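Local coordinates for putative molybdenum carrier protein (PDB 3IMK) that is of unproven function but may carry molybdenum, and belongs to the circularly permuted YpsA family of the SLOG clan, at residues W37-R42 and S61-R66; K10-G15 and E68-D73; D115-I120 and M150-V155; T77-H82 and C103-L108. All blocks are in the same frame, centred on the assembly; numbering follows the deposited sequence. Where two conformers were deposited one is given.

Contact 1 of 4, residues W37-R42 and S61-R66; sequences WVPKGR and SDYSKR
Pro39 lies over one face of the Arg66 guanidinium, its CG about 4.3 Å above the plane and displaced toward the rim, while Trp37 O sits at the edge of the same group, near its plane. The Tyr63 ring meets that proline carbon obliquely, with Pro39 CG 3.7 Å from Tyr63 CD1. These groups join the exit of strand 34-38 in a Rossmann-like parallel sheet to the first turn of helix 63-72. Asp62 is the N-cap of this helix, its OD2 accepting from Lys65 N at 3.0 Å. Across the contact the packing is van der Waals, with no hydrogen bond between the segments. The first torsion of Arg66 (chi1 73°) sets CG against Pro39 CD at 3.8 Å, and the bend at chi2 (86°) turns CD toward Trp37 O. Its NE donates to Gly14 O, and NH1 makes a weak bond back to Tyr63 O. Replacing Arg66 by an alanine would probably leave Gly14 O without this donor and open a gap beside Pro39 CD. On the outer side, Lys40 CB packs near Ser61 N. Arg66 CD comes within 3.4 Å of Trp37 O.

Contact 2 of 4, residues K10-G15 and E68-D73; sequences KIISGG and EKNVLD
Ile12 and Asn70 carry most of this buried meeting of strand 10-12, and the turn after it, with the last turns of helix 63-72. The apolar part is a single methyl group set among oxygens: Ile12 CD1 lies 3.6 Å from Asn70 O and 3.7 Å from Asp73 O, and Asn70 OD1 is also within 3.7 Å of it. CG1 of Ile12 stands between its backbone N and carbonyl carbon (chi1 72°), a setting from which the extended branch reaches the helix end. The second kind of contact is amide against backbone. Asn70 ND2 packs on Gly14 CA at 3.3 Å, and a side chain at Gly14 would press on the Asn70 amide. No hydrogen bond spans the two segments, and the polar groups are held by other partners. Asn70 OD1 accepts from Trp37 N, and Asp73 OD2 from Trp37 NE1, which ties the helix to the adjoining strand 34-38. An alanine in place of Asn70 would remove the acceptor of Trp37 N and would probably open a gap beside Gly14. Within the turn, Ser13 OG accepts from Gly15 N at 3.3 Å in a nearly straight bond (167°), an ST turn, and is also bonded to Asp20 O. A tight glycine-bearing turn between the first strand and the helix that follows it, here helix 19-29, is typical of Rossmann-like folds such as those of the SLOG clan.

Contact 3 of 4, residues D115-I120 and M150-V155; sequences DAATLI and MDLLEV
Helices 113-126 and 145-157 approach through segments 115-120 and 150-155, whose axes come within 8.9 Å and cross at -59°, with Ala117 and Val155 the nearest residues along the backbone (CA to CA 6.0 Å). Ala116 and Ala117 face the other helix with only a methyl group each. Leu152 is the central side chain: its CG stands anti to the backbone N (chi1 176°), which carries its two methyls toward the other helix. CD1 rests on Ala116 CB at 3.7 Å and lies almost as close to Ala117 N, while CD2 meets Ile120 CD1 tip to tip at 3.8 Å. Both helices pack on the same face of the parallel sheet in this Rossmann-like alpha/beta fold. Ile120 reaches Leu78 and Leu152 reaches Ile80, so strand 76-81 underlies the pair; Ala116 also rests on Ile106 of strand 103-107. Farther from the sheet, Val155 lies at the exposed margin of the otherwise buried contact. One of its branches, CG1, is likewise anti to the backbone N and presses against Ala117 CB at 3.5 Å, tighter than usual van der Waals contact.

Contact 4 of 4, residues T77-H82 and C103-L108; sequences TLIISH and CLHIDL
Strands 76-81 and 103-107 run side by side in parallel, pairing Thr77 with Cys103 through Ser81 with Asp107. Five backbone hydrogen bonds make up the tight part: Leu104 N to Thr77 O, Ile79 N to Leu104 O, Ile106 N to Ile79 O, Ser81 N to Ile106 O and Leu108 N to Ser81 O, the last at 2.8 Å. On the face bearing Leu78, Ile80, Leu104 and Ile106, Leu78 CD1 packs on Ile106 CG1 at 3.9 Å, and Ile80 CG2 on Leu108 CD1 at 3.8 Å, beneath helices 113-126 and 145-157. The other face, with Ile79, Ser81, Cys103 and His105, is more open on the side of strand 103-107. There Ile79 CD1 touches Cys103 SG at 3.6 Å near helix 87-98, and the partly exposed His105 is held in part by a hydrogen bond to Ser81. With CG anti to the backbone N (chi1 171°), its ring turns toward the neighbouring strand, and NE2 donates to Ser81 OG at 2.7 Å, the oxygen lying almost in the ring plane. Ser81 OG is also bonded to Gly83 O, so the hydroxyl links the ring to the turn after its own strand. Asp107 OD1 accepts from Gly83 N and Asp109 N, gathering the two strand ends. Past the last bridge, His82 CD2 lies 3.6 Å from Leu108 CB, while His82 ND1 is bonded to Asp142. Strand 103-107 is the outermost strand on this side of the sheet, and with helix 87-98 the pair forms a beta-alpha-beta crossover, the building unit of Rossmann-like folds.

Contacts 1 and 2 share helix 63-72 and touch directly, Trp37 CD1 packing 3.3 Å from Lys69 CG. Both supply residues to the pocket where a polyether molecule, probably from the crystallisation liquor, is bound: Trp37 from contact 1, and Lys69, Leu72 and Asp73 from contact 2. Contacts 3 and 4 also meet, Ala116 CB lying 3.6 Å from Ile106 CG2, since helix 113-126 covers the strand pair. The two groups meet where helix 63-72 packs on strand 76-81, Val71 CG2 of contact 2 lying 3.8 Å from Thr77 OG1 of contact 4. Contacts 1 and 3 are farthest apart, their centres about 28 Å distant.

Contact 1 of 4, residues W37-R42 and S61-R66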
loop_
_atom_site.group_PDB
_atom_site.type_symbol
_atom_site.label_atom_id
_atom_site.label_comp_id
_atom_site.label_asym_id
_atom_site.label_seq_id
_atom_site.Cartn_x
_atom_site.Cartn_y
_atom_site.Cartn_z
ATOM N N TRP A 37 -2.124 6.309 8.391
ATOM C CA TRP A 37 -1.552 7.534 8.923
ATOM C C TRP A 37 -1.160 8.459 7.792
ATOM O O TRP A 37 -0.514 8.063 6.837
ATOM C CB TRP A 37 -0.314 7.186 9.724
ATOM C CG TRP A 37 -0.664 6.402 10.951
ATOM C CD1 TRP A 37 -0.611 5.032 11.098
ATOM C CD2 TRP A 37 -1.139 6.916 12.203
ATOM N NE1 TRP A 37 -1.011 4.657 12.395
ATOM C CE2 TRP A 37 -1.319 5.806 13.087
ATOM C CE3 TRP A 37 -1.352 8.204 12.683
ATOM C CZ2 TRP A 37 -1.744 5.972 14.408
ATOM C CZ3 TRP A 37 -1.815 8.363 13.982
ATOM C CH2 TRP A 37 -2.011 7.260 14.820
ATOM N N VAL A 38 -1.553 9.720 7.923
ATOM C CA VAL A 38 -1.248 10.780 6.980
ATOM C C VAL A 38 -0.489 11.885 7.717
ATOM O O VAL A 38 -0.545 11.963 8.950
ATOM C CB VAL A 38 -2.570 11.326 6.312
ATOM C CG1 VAL A 38 -3.243 10.211 5.499
ATOM C CG2 VAL A 38 -3.531 11.942 7.309
ATOM N N PRO A 39 0.192 12.771 6.977
ATOM C CA PRO A 39 0.819 13.916 7.678
ATOM C C PRO A 39 -0.190 14.773 8.409
ATOM O O PRO A 39 -1.330 14.848 7.989
ATOM C CB PRO A 39 1.474 14.709 6.528
ATOM C CG PRO A 39 1.608 13.702 5.392
ATOM C CD PRO A 39 0.389 12.849 5.524
ATOM N N LYS A 40 0.248 15.496 9.447
ATOM C CA LYS A 40 -0.571 16.564 9.987
ATOM C C LYS A 40 -1.090 17.426 8.835
ATOM O O LYS A 40 -0.354 17.736 7.914
ATOM C CB LYS A 40 0.227 17.399 10.975
ATOM C CG LYS A 40 -0.607 18.397 11.726
ATOM C CD LYS A 40 0.269 19.269 12.623
ATOM C CE LYS A 40 1.131 20.303 11.859
ATOM N NZ LYS A 40 1.768 21.282 12.810
ATOM N N GLY A 41 -2.372 17.773 8.873
ATOM C CA GLY A 41 -2.999 18.562 7.810
ATOM C C GLY A 41 -3.455 17.743 6.611
ATOM O O GLY A 41 -4.002 18.274 5.661
ATOM N N ARG A 42 -3.284 16.424 6.687
ATOM C CA ARG A 42 -3.680 15.524 5.613
ATOM C C ARG A 42 -2.971 15.861 4.286
ATOM O O ARG A 42 -3.541 15.750 3.192
ATOM C CB ARG A 42 -5.216 15.465 5.421
ATOM C CG ARG A 42 -6.023 15.315 6.661
ATOM C CD ARG A 42 -7.502 15.499 6.347
ATOM N NE ARG A 42 -8.060 14.481 5.461
ATOM C CZ ARG A 42 -8.569 13.327 5.893
ATOM N NH1 ARG A 42 -8.497 12.974 7.165
ATOM N NH2 ARG A 42 -9.121 12.492 5.037
ATOM N N SER A 61 3.865 17.401 9.934
ATOM C CA SER A 61 3.603 17.322 8.511
ATOM C C SER A 61 4.603 16.459 7.699
ATOM O O SER A 61 4.533 16.454 6.464
ATOM C CB SER A 61 3.500 18.723 7.928
ATOM O OG SER A 61 4.688 19.429 8.174
ATOM N N ASP A 62 5.512 15.748 8.385
ATOM C CA ASP A 62 6.593 15.027 7.701
ATOM C C ASP A 62 6.141 13.753 6.961
ATOM O O ASP A 62 5.539 12.841 7.540
ATOM C CB ASP A 62 7.688 14.648 8.695
ATOM C CG ASP A 62 8.935 14.160 8.018
ATOM O OD1 ASP A 62 9.606 14.970 7.330
ATOM O OD2 ASP A 62 9.245 12.973 8.186
ATOM N N TYR A 63 6.479 13.693 5.686
ATOM C CA TYR A 63 6.196 12.487 4.929
ATOM C C TYR A 63 6.876 11.219 5.470
ATOM O O TYR A 63 6.225 10.181 5.611
ATOM C CB TYR A 63 6.586 12.665 3.449
ATOM C CG TYR A 63 5.597 13.372 2.547
ATOM C CD1 TYR A 63 4.210 13.269 2.734
ATOM C CD2 TYR A 63 6.057 14.006 1.391
ATOM C CE1 TYR A 63 3.307 13.874 1.824
ATOM C CE2 TYR A 63 5.168 14.644 0.515
ATOM C CZ TYR A 63 3.784 14.532 0.722
ATOM O OH TYR A 63 2.893 15.099 -0.163
ATOM N N SER A 64 8.170 11.276 5.712
ATOM C CA SER A 64 8.908 10.095 6.145
ATOM C C SER A 64 8.307 9.473 7.421
ATOM O O SER A 64 8.222 8.222 7.524
ATOM C CB SER A 64 10.379 10.409 6.312
ATOM O OG SER A 64 10.945 10.671 5.023
ATOM N N LYS A 65 7.894 10.301 8.368
ATOM C CA LYS A 65 7.375 9.818 9.645
ATOM C C LYS A 65 6.056 9.078 9.444
ATOM O O LYS A 65 5.775 8.075 10.135
ATOM C CB LYS A 65 7.294 10.940 10.671
ATOM C CG LYS A 65 8.653 11.379 11.096
ATOM C CD LYS A 65 8.633 12.615 11.952
ATOM C CE LYS A 65 10.079 13.059 12.281
ATOM N NZ LYS A 65 10.115 14.371 13.031
ATOM N N ARG A 66 5.183 9.571 8.544
ATOM C CA ARG A 66 3.913 8.827 8.315
ATOM C C ARG A 66 4.181 7.515 7.563
ATOM O O ARG A 66 3.525 6.515 7.829
ATOM C CB ARG A 66 2.800 9.697 7.668
ATOM C CG ARG A 66 2.943 10.054 6.209
ATOM C CD ARG A 66 2.363 8.976 5.229
ATOM N NE ARG A 66 2.024 9.579 3.930
ATOM C CZ ARG A 66 2.897 9.956 3.000
ATOM N NH1 ARG A 66 4.191 9.731 3.126
ATOM N NH2 ARG A 66 2.452 10.510 1.873
#

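Contact 2 of 4, residues K10-G15 and E68-D73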
loop_
_atom_site.group_PDB
_atom_site.type_symbol
_atom_site.label_atom_id
_atom_site.label_comp_id
_atom_site.label_asym_id
_atom_site.label_seq_id
_atom_site.Cartn_x
_atom_site.Cartn_y
_atom_site.Cartn_z
ATOM N N LYS A 10 -8.014 -5.535 6.938
ATOM C CA LYS A 10 -7.842 -4.071 6.830
ATOM C C LYS A 10 -6.726 -3.748 5.832
ATOM O O LYS A 10 -5.675 -4.420 5.845
ATOM C CB LYS A 10 -7.504 -3.445 8.185
ATOM C CG LYS A 10 -7.580 -1.903 8.254
ATOM C CD LYS A 10 -7.251 -1.373 9.655
ATOM C CE LYS A 10 -7.445 0.157 9.788
ATOM N NZ LYS A 10 -7.431 0.793 11.193
ATOM N N ILE A 11 -6.966 -2.737 4.993
ATOM C CA ILE A 11 -5.966 -2.150 4.103
ATOM C C ILE A 11 -5.642 -0.786 4.624
ATOM O O ILE A 11 -6.554 -0.014 4.927
ATOM C CB ILE A 11 -6.453 -2.087 2.653
ATOM C CG1 ILE A 11 -6.487 -3.516 2.067
ATOM C CG2 ILE A 11 -5.535 -1.165 1.789
ATOM C CD1 ILE A 11 -7.246 -3.648 0.716
ATOM N N ILE A 12 -4.352 -0.465 4.750
ATOM C CA ILE A 12 -3.969 0.885 5.084
ATOM C C ILE A 12 -3.005 1.492 4.065
ATOM O O ILE A 12 -2.317 0.769 3.358
ATOM C CB ILE A 12 -3.382 1.004 6.520
ATOM C CG1 ILE A 12 -1.980 0.408 6.669
ATOM C CG2 ILE A 12 -4.330 0.359 7.565
ATOM C CD1 ILE A 12 -1.301 0.774 8.043
ATOM N N SER A 13 -2.928 2.824 4.055
ATOM C CA SER A 13 -1.896 3.498 3.285
ATOM C C SER A 13 -1.717 4.915 3.820
ATOM O O SER A 13 -2.427 5.351 4.702
ATOM C CB SER A 13 -2.269 3.560 1.816
ATOM O OG SER A 13 -3.207 4.621 1.555
ATOM N N GLY A 14 -0.761 5.610 3.232
ATOM C CA GLY A 14 -0.399 6.959 3.650
ATOM C C GLY A 14 -1.159 8.050 2.936
ATOM O O GLY A 14 -0.830 9.207 3.101
ATOM N N GLY A 15 -2.183 7.693 2.166
ATOM C CA GLY A 15 -3.097 8.699 1.583
ATOM C C GLY A 15 -2.540 9.417 0.360
ATOM O O GLY A 15 -3.270 10.256 -0.187
ATOM N N GLU A 68 6.856 5.673 7.826
ATOM C CA GLU A 68 7.381 4.775 8.850
ATOM C C GLU A 68 6.253 4.184 9.708
ATOM O O GLU A 68 6.266 2.996 10.023
ATOM C CB GLU A 68 8.383 5.525 9.749
ATOM C CG GLU A 68 9.068 4.672 10.837
ATOM C CD GLU A 68 9.977 5.502 11.729
ATOM O OE1 GLU A 68 9.675 6.677 12.025
ATOM O OE2 GLU A 68 11.051 4.983 12.107
ATOM N N LYS A 69 5.311 5.047 10.116
ATOM C CA LYS A 69 4.182 4.652 11.003
ATOM C C LYS A 69 3.301 3.586 10.318
ATOM O O LYS A 69 2.883 2.621 10.981
ATOM C CB LYS A 69 3.348 5.897 11.432
ATOM C CG LYS A 69 2.327 5.606 12.557
ATOM C CD LYS A 69 3.024 5.573 13.904
ATOM C CE LYS A 69 2.029 5.331 15.033
ATOM N NZ LYS A 69 2.702 5.343 16.400
ATOM N N ASN A 70 3.036 3.746 9.018
ATOM C CA ASN A 70 2.213 2.716 8.330
ATOM C C ASN A 70 2.918 1.363 8.249
ATOM O O ASN A 70 2.285 0.326 8.370
ATOM C CB ASN A 70 1.740 3.212 6.983
ATOM C CG ASN A 70 0.737 4.332 7.112
ATOM O OD1 ASN A 70 -0.132 4.292 7.989
ATOM N ND2 ASN A 70 0.879 5.362 6.267
ATOM N N VAL A 71 4.236 1.365 8.108
ATOM C CA VAL A 71 5.023 0.112 8.154
ATOM C C VAL A 71 4.919 -0.544 9.524
ATOM O O VAL A 71 4.794 -1.776 9.622
ATOM C CB VAL A 71 6.519 0.361 7.737
ATOM C CG1 VAL A 71 7.434 -0.859 8.030
ATOM C CG2 VAL A 71 6.636 0.746 6.251
ATOM N N LEU A 72 4.984 0.266 10.565
ATOM C CA LEU A 72 4.991 -0.252 11.934
ATOM C C LEU A 72 3.603 -0.710 12.368
ATOM O O LEU A 72 3.497 -1.645 13.179
ATOM C CB LEU A 72 5.514 0.790 12.910
ATOM C CG LEU A 72 7.012 0.995 12.878
ATOM C CD1 LEU A 72 7.428 2.291 13.624
ATOM C CD2 LEU A 72 7.729 -0.210 13.487
ATOM N N ASP A 73 2.542 -0.054 11.879
ATOM C CA ASP A 73 1.205 -0.311 12.370
ATOM C C ASP A 73 0.400 -1.232 11.413
ATOM O O ASP A 73 -0.818 -1.023 11.228
ATOM C CB ASP A 73 0.505 1.042 12.535
ATOM C CG ASP A 73 -0.632 1.042 13.542
ATOM O OD1 ASP A 73 -0.799 0.058 14.299
ATOM O OD2 ASP A 73 -1.389 2.059 13.578
#

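Contact 3 of 4, residues D115-I120 and M150-V155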
loop_
_atom_site.group_PDB
_atom_site.type_symbol
_atom_site.label_atom_id
_atom_site.label_comp_id
_atom_site.label_asym_id
_atom_site.label_seq_id
_atom_site.Cartn_x
_atom_site.Cartn_y
_atom_site.Cartn_z
ATOM N N ASP A 115 0.357 -12.763 -12.535
ATOM C CA ASP A 115 1.395 -13.556 -11.824
ATOM C C ASP A 115 1.746 -12.893 -10.475
ATOM O O ASP A 115 1.982 -13.562 -9.457
ATOM C CB ASP A 115 2.603 -13.746 -12.741
ATOM C CG ASP A 115 2.246 -14.527 -14.047
ATOM O OD1 ASP A 115 1.317 -15.309 -14.016
ATOM O OD2 ASP A 115 2.976 -14.408 -14.997
ATOM N N ALA A 116 1.781 -11.566 -10.474
ATOM C CA ALA A 116 1.989 -10.839 -9.237
ATOM C C ALA A 116 0.927 -11.179 -8.193
ATOM O O ALA A 116 1.225 -11.287 -7.008
ATOM C CB ALA A 116 2.019 -9.304 -9.473
ATOM N N ALA A 117 -0.331 -11.258 -8.628
ATOM C CA ALA A 117 -1.426 -11.588 -7.698
ATOM C C ALA A 117 -1.160 -12.932 -7.018
ATOM O O ALA A 117 -1.396 -13.080 -5.812
ATOM C CB ALA A 117 -2.773 -11.605 -8.433
ATOM N N THR A 118 -0.654 -13.896 -7.788
ATOM C CA THR A 118 -0.270 -15.212 -7.216
ATOM C C THR A 118 0.800 -15.059 -6.144
ATOM O O THR A 118 0.712 -15.635 -5.034
ATOM C CB THR A 118 0.173 -16.148 -8.286
ATOM O OG1 THR A 118 -0.954 -16.384 -9.137
ATOM C CG2 THR A 118 0.705 -17.517 -7.727
ATOM N N LEU A 119 1.833 -14.280 -6.449
ATOM C CA LEU A 119 2.872 -14.011 -5.458
ATOM C C LEU A 119 2.344 -13.352 -4.183
ATOM O O LEU A 119 2.792 -13.670 -3.073
ATOM C CB LEU A 119 4.024 -13.170 -6.036
ATOM C CG LEU A 119 5.211 -13.895 -6.665
ATOM C CD1 LEU A 119 4.904 -15.115 -7.489
ATOM C CD2 LEU A 119 6.126 -12.916 -7.413
ATOM N N ILE A 120 1.466 -12.358 -4.332
ATOM C CA ILE A 120 0.897 -11.674 -3.186
ATOM C C ILE A 120 0.059 -12.659 -2.342
ATOM O O ILE A 120 0.074 -12.623 -1.109
ATOM C CB ILE A 120 0.051 -10.426 -3.612
ATOM C CG1 ILE A 120 0.894 -9.424 -4.417
ATOM C CG2 ILE A 120 -0.576 -9.754 -2.354
ATOM C CD1 ILE A 120 0.085 -8.352 -5.151
HETATM N N MSE A 150 -5.039 -0.620 -8.808
HETATM C CA MSE A 150 -6.433 -1.100 -8.817
HETATM C C MSE A 150 -6.549 -2.458 -9.501
HETATM O O MSE A 150 -7.216 -3.355 -8.993
HETATM C CB MSE A 150 -7.388 -0.078 -9.467
HETATM C CG MSE A 150 -7.462 1.277 -8.763
HETATM SE SE MSE A 150 -8.398 1.165 -7.102
HETATM C CE MSE A 150 -10.250 0.843 -7.641
ATOM N N ASP A 151 -5.933 -2.574 -10.676
ATOM C CA ASP A 151 -6.076 -3.762 -11.507
ATOM C C ASP A 151 -5.419 -4.952 -10.795
ATOM O O ASP A 151 -5.968 -6.047 -10.791
ATOM C CB ASP A 151 -5.422 -3.544 -12.882
ATOM C CG ASP A 151 -6.138 -2.554 -13.761
ATOM O OD1 ASP A 151 -7.288 -2.194 -13.455
ATOM O OD2 ASP A 151 -5.518 -2.130 -14.797
ATOM N N LEU A 152 -4.261 -4.724 -10.178
ATOM C CA LEU A 152 -3.572 -5.775 -9.438
ATOM C C LEU A 152 -4.420 -6.276 -8.253
ATOM O O LEU A 152 -4.560 -7.484 -8.009
ATOM C CB LEU A 152 -2.195 -5.259 -8.951
ATOM C CG LEU A 152 -1.375 -6.209 -8.068
ATOM C CD1 LEU A 152 -1.138 -7.543 -8.779
ATOM C CD2 LEU A 152 -0.054 -5.521 -7.746
ATOM N N LEU A 153 -4.923 -5.335 -7.458
ATOM C CA LEU A 153 -5.726 -5.714 -6.296
ATOM C C LEU A 153 -7.003 -6.445 -6.708
ATOM O O LEU A 153 -7.458 -7.370 -6.002
ATOM C CB LEU A 153 -6.000 -4.483 -5.415
ATOM C CG LEU A 153 -4.763 -3.881 -4.740
ATOM C CD1 LEU A 153 -5.137 -2.571 -3.996
ATOM C CD2 LEU A 153 -4.055 -4.858 -3.831
ATOM N N GLU A 154 -7.574 -6.048 -7.837
ATOM C CA GLU A 154 -8.740 -6.762 -8.341
ATOM C C GLU A 154 -8.446 -8.233 -8.612
ATOM O O GLU A 154 -9.260 -9.099 -8.312
ATOM C CB GLU A 154 -9.326 -6.076 -9.552
ATOM C CG GLU A 154 -10.031 -4.750 -9.179
ATOM C CD GLU A 154 -11.467 -4.910 -8.545
ATOM O OE1 GLU A 154 -12.104 -5.992 -8.691
ATOM O OE2 GLU A 154 -11.949 -3.896 -7.960
ATOM N N VAL A 155 -7.296 -8.522 -9.198
ATOM C CA VAL A 155 -6.954 -9.940 -9.460
ATOM C C VAL A 155 -6.647 -10.657 -8.162
ATOM O O VAL A 155 -7.076 -11.797 -7.958
ATOM C CB VAL A 155 -5.769 -10.087 -10.480
ATOM C CG1 VAL A 155 -5.411 -11.572 -10.686
ATOM C CG2 VAL A 155 -6.095 -9.372 -11.817
#

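Contact 4 of 4, residues T77-H82 and C103-L108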
loop_
_atom_site.group_PDB
_atom_site.type_symbol
_atom_site.label_atom_id
_atom_site.label_comp_id
_atom_site.label_asym_id
_atom_site.label_seq_id
_atom_site.Cartn_x
_atom_site.Cartn_y
_atom_site.Cartn_z
ATOM N N THR A 77 3.888 -5.031 4.458
ATOM C CA THR A 77 3.837 -3.956 3.472
ATOM C C THR A 77 4.071 -4.491 2.056
ATOM O O THR A 77 5.082 -5.155 1.770
ATOM C CB THR A 77 4.880 -2.855 3.822
ATOM O OG1 THR A 77 4.553 -2.229 5.076
ATOM C CG2 THR A 77 4.923 -1.773 2.762
ATOM N N LEU A 78 3.108 -4.180 1.202
ATOM C CA LEU A 78 3.155 -4.481 -0.215
ATOM C C LEU A 78 3.548 -3.172 -0.910
ATOM O O LEU A 78 2.845 -2.175 -0.722
ATOM C CB LEU A 78 1.791 -4.942 -0.717
ATOM C CG LEU A 78 1.593 -5.067 -2.234
ATOM C CD1 LEU A 78 2.565 -6.112 -2.839
ATOM C CD2 LEU A 78 0.150 -5.478 -2.531
ATOM N N ILE A 79 4.629 -3.162 -1.703
ATOM C CA ILE A 79 5.100 -1.964 -2.424
ATOM C C ILE A 79 4.922 -2.256 -3.926
ATOM O O ILE A 79 5.424 -3.248 -4.416
ATOM C CB ILE A 79 6.578 -1.587 -2.129
ATOM C CG1 ILE A 79 6.825 -1.561 -0.604
ATOM C CG2 ILE A 79 6.863 -0.225 -2.764
ATOM C CD1 ILE A 79 8.275 -1.325 -0.172
ATOM N N ILE A 80 4.191 -1.406 -4.627
ATOM C CA ILE A 80 3.907 -1.584 -6.043
ATOM C C ILE A 80 4.570 -0.441 -6.833
ATOM O O ILE A 80 4.358 0.717 -6.514
ATOM C CB ILE A 80 2.379 -1.598 -6.278
ATOM C CG1 ILE A 80 1.684 -2.594 -5.346
ATOM C CG2 ILE A 80 2.102 -1.908 -7.770
ATOM C CD1 ILE A 80 0.144 -2.421 -5.242
ATOM N N SER A 81 5.302 -0.770 -7.905
ATOM C CA SER A 81 5.954 0.211 -8.748
ATOM C C SER A 81 6.057 -0.282 -10.174
ATOM O O SER A 81 5.775 -1.451 -10.473
ATOM C CB SER A 81 7.375 0.486 -8.257
ATOM O OG SER A 81 8.235 -0.590 -8.524
ATOM N N HIS A 82 6.505 0.632 -11.021
ATOM C CA HIS A 82 7.098 0.313 -12.323
ATOM C C HIS A 82 8.546 0.696 -12.268
ATOM O O HIS A 82 8.865 1.889 -12.216
ATOM C CB HIS A 82 6.386 1.029 -13.478
ATOM C CG HIS A 82 4.950 0.639 -13.649
ATOM N ND1 HIS A 82 3.915 1.485 -13.308
ATOM C CD2 HIS A 82 4.373 -0.494 -14.126
ATOM C CE1 HIS A 82 2.765 0.894 -13.590
ATOM N NE2 HIS A 82 3.011 -0.319 -14.067
ATOM N N CYS A 103 7.685 -7.794 3.783
ATOM C CA CYS A 103 7.661 -6.799 2.730
ATOM C C CYS A 103 7.801 -7.502 1.365
ATOM O O CYS A 103 8.668 -8.350 1.197
ATOM C CB CYS A 103 8.746 -5.760 2.985
ATOM S SG CYS A 103 8.736 -4.372 1.777
ATOM N N LEU A 104 6.900 -7.189 0.447
ATOM C CA LEU A 104 6.947 -7.670 -0.901
ATOM C C LEU A 104 6.899 -6.501 -1.825
ATOM O O LEU A 104 5.948 -5.730 -1.790
ATOM C CB LEU A 104 5.760 -8.622 -1.152
ATOM C CG LEU A 104 5.597 -9.172 -2.574
ATOM C CD1 LEU A 104 6.835 -9.944 -3.035
ATOM C CD2 LEU A 104 4.338 -10.049 -2.697
ATOM N N HIS A 105 7.877 -6.377 -2.702
ATOM C CA HIS A 105 7.890 -5.389 -3.752
ATOM C C HIS A 105 7.525 -6.075 -5.078
ATOM O O HIS A 105 8.247 -6.962 -5.512
ATOM C CB HIS A 105 9.304 -4.765 -3.910
ATOM C CG HIS A 105 9.435 -3.887 -5.126
ATOM N ND1 HIS A 105 10.621 -3.699 -5.808
ATOM C CD2 HIS A 105 8.503 -3.120 -5.758
ATOM C CE1 HIS A 105 10.403 -2.885 -6.835
ATOM N NE2 HIS A 105 9.139 -2.501 -6.813
ATOM N N ILE A 106 6.418 -5.625 -5.664
ATOM C CA ILE A 106 5.979 -6.009 -7.002
ATOM C C ILE A 106 6.393 -4.902 -7.966
ATOM O O ILE A 106 5.897 -3.782 -7.886
ATOM C CB ILE A 106 4.470 -6.247 -7.054
ATOM C CG1 ILE A 106 4.090 -7.438 -6.186
ATOM C CG2 ILE A 106 3.966 -6.438 -8.499
ATOM C CD1 ILE A 106 4.754 -8.818 -6.574
ATOM N N ASP A 107 7.253 -5.243 -8.927
ATOM C CA ASP A 107 7.688 -4.356 -9.994
ATOM C C ASP A 107 6.895 -4.790 -11.253
ATOM O O ASP A 107 7.187 -5.804 -11.870
ATOM C CB ASP A 107 9.201 -4.456 -10.201
ATOM C CG ASP A 107 9.706 -3.561 -11.307
ATOM O OD1 ASP A 107 8.899 -3.000 -12.095
ATOM O OD2 ASP A 107 10.935 -3.358 -11.392
ATOM N N LEU A 108 5.885 -3.998 -11.598
ATOM C CA LEU A 108 4.982 -4.315 -12.693
ATOM C C LEU A 108 5.594 -4.040 -14.047
ATOM O O LEU A 108 4.914 -4.255 -15.051
ATOM C CB LEU A 108 3.636 -3.597 -12.498
ATOM C CG LEU A 108 2.781 -4.129 -11.369
ATOM C CD1 LEU A 108 1.511 -3.291 -11.213
ATOM C CD2 LEU A 108 2.421 -5.596 -11.513
#